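Side-chain contact in uncharacterized protein conserved in bacteria with a cystatin-like fold (Silicibacter pomeroyi, PDB 3FLJ), which is of unknown function but has a cystatin-like fold of the SnoaL-like family, whose relatives commonly bind small molecules in a pocket between curved sheet and helices: residues Thr110-Glu113 with Gly114-Gln118. Residues are numbered along the deposited sequence; the frame is centred on the assembly and turned at random.
Sequences TLNE and GGLIQ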
loop_
_atom_site.group_PDB
_atom_site.type_symbol
_atom_site.label_atom_id
_atom_site.label_comp_id
_atom_site.label_asym_id
_atom_site.label_seq_id
_atom_site.Cartn_x
_atom_site.Cartn_y
_atom_site.Cartn_z
ATOM N N THR A 110 5.601 -3.865 11.382
ATOM C CA THR A 110 6.467 -4.931 11.886
ATOM C C THR A 110 6.618 -4.668 13.385
ATOM O O THR A 110 7.076 -3.582 13.779
ATOM C CB THR A 110 7.844 -4.956 11.222
ATOM O OG1 THR A 110 7.679 -4.883 9.799
ATOM C CG2 THR A 110 8.590 -6.252 11.591
ATOM N N LEU A 111 6.198 -5.636 14.206
ATOM C CA LEU A 111 6.316 -5.544 15.666
ATOM C C LEU A 111 7.629 -6.184 16.108
ATOM O O LEU A 111 8.144 -7.085 15.435
ATOM C CB LEU A 111 5.134 -6.222 16.376
ATOM C CG LEU A 111 3.721 -5.723 16.009
ATOM C CD1 LEU A 111 2.642 -6.586 16.690
ATOM C CD2 LEU A 111 3.524 -4.243 16.343
ATOM N N ASN A 112 8.171 -5.698 17.224
ATOM C CA ASN A 112 9.395 -6.275 17.848
ATOM C C ASN A 112 8.982 -7.339 18.886
ATOM O O ASN A 112 7.773 -7.541 19.081
ATOM C CB ASN A 112 10.326 -5.171 18.413
ATOM C CG ASN A 112 9.705 -4.339 19.543
ATOM O OD1 ASN A 112 8.745 -4.736 20.206
ATOM N ND2 ASN A 112 10.277 -3.167 19.760
ATOM N N GLU A 113 9.963 -7.983 19.543
ATOM C CA GLU A 113 9.742 -9.012 20.596
ATOM C C GLU A 113 8.832 -8.506 21.725
ATOM O O GLU A 113 8.032 -9.256 22.273
ATOM C CB GLU A 113 11.098 -9.478 21.186
ATOM C CG GLU A 113 11.029 -10.618 22.234
ATOM C CD GLU A 113 12.390 -11.033 22.792
ATOM O OE1 GLU A 113 13.406 -10.975 22.073
ATOM O OE2 GLU A 113 12.432 -11.437 23.967
ATOM N N GLY A 114 8.991 -7.226 22.077
ATOM C CA GLY A 114 8.183 -6.571 23.115
ATOM C C GLY A 114 6.765 -6.164 22.695
ATOM O O GLY A 114 6.032 -5.611 23.512
ATOM N N GLY A 115 6.377 -6.409 21.437
ATOM C CA GLY A 115 5.045 -6.084 20.933
ATOM C C GLY A 115 4.821 -4.650 20.474
ATOM O O GLY A 115 3.711 -4.331 20.103
ATOM N N LEU A 116 5.860 -3.805 20.494
ATOM C CA LEU A 116 5.774 -2.400 20.070
ATOM C C LEU A 116 6.063 -2.299 18.572
ATOM O O LEU A 116 6.695 -3.194 17.990
ATOM C CB LEU A 116 6.751 -1.529 20.877
ATOM C CG LEU A 116 6.548 -1.514 22.400
ATOM C CD1 LEU A 116 7.643 -0.712 23.112
ATOM C CD2 LEU A 116 5.170 -0.989 22.800
ATOM N N ILE A 117 5.609 -1.200 17.963
ATOM C CA ILE A 117 5.786 -0.952 16.533
ATOM C C ILE A 117 7.251 -0.575 16.274
ATOM O O ILE A 117 7.711 0.465 16.753
ATOM C CB ILE A 117 4.823 0.160 16.008
ATOM C CG1 ILE A 117 3.350 -0.260 16.228
ATOM C CG2 ILE A 117 5.087 0.447 14.527
ATOM C CD1 ILE A 117 2.324 0.806 15.874
ATOM N N GLN A 118 7.959 -1.436 15.529
ATOM C CA GLN A 118 9.377 -1.251 15.183
ATOM C C GLN A 118 9.517 -0.559 13.820
ATOM O O GLN A 118 10.348 0.325 13.684
ATOM C CB GLN A 118 10.115 -2.595 15.177
ATOM C CG GLN A 118 11.653 -2.501 15.084
ATOM C CD GLN A 118 12.293 -1.784 16.287
ATOM O OE1 GLN A 118 12.388 -2.344 17.384
ATOM N NE2 GLN A 118 12.740 -0.544 16.070
#
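Asn112 bonds through its side chain to Leu116 and Gln118 at the closed end of the beta hairpin that joins strands 101-111 and 117-125 in this cystatin-like fold. A type I turn from Asn112 to Gly115 is followed by a G1 beta bulge at Gly115, making a 3:5 hairpin. Gly114 passes through the exposed corner of the turn. Gly115 closes it, its N bonding to Asn112 O at 3.0 Å; the positive phi that the bulge requires suits glycine, and Gly115 O is hydrogen-bonded to Thr23 OG1 of helix 22-31. Leu116 is held twice: its N donates to Asn112 OD1 at 3.0 Å, from above the acceptor plane, while its O receives Asn112 N. Asn112 CG sits between its own N and carbonyl carbon (chi1 63°), which swings the amide back over the turn. Ile117 faces Leu111 in a non-hydrogen-bonded antiparallel pair; the side chains diverge, yet Ile117 CG1 still meets Leu111 CD2 at 4.0 Å. Gln118 N returns to Thr110 O at 2.9 Å. The Gln118 side chain, bent at chi2, crosses that of Asn112 at about a right angle, and its NE2 hydrogen-bonds to Asp46 OD1. With an alanine at Asn112, Leu116 N would probably lose its side-chain acceptor and Gln118 OE1 the amide donor that meets it here. That donor, Asn112 ND2, lies 3.3 Å from Gln118 OE1, which sits close to the Asn112 amide plane, whereas ND2 comes in from above the Gln118 carbonyl plane, the two amides turned 57° apart.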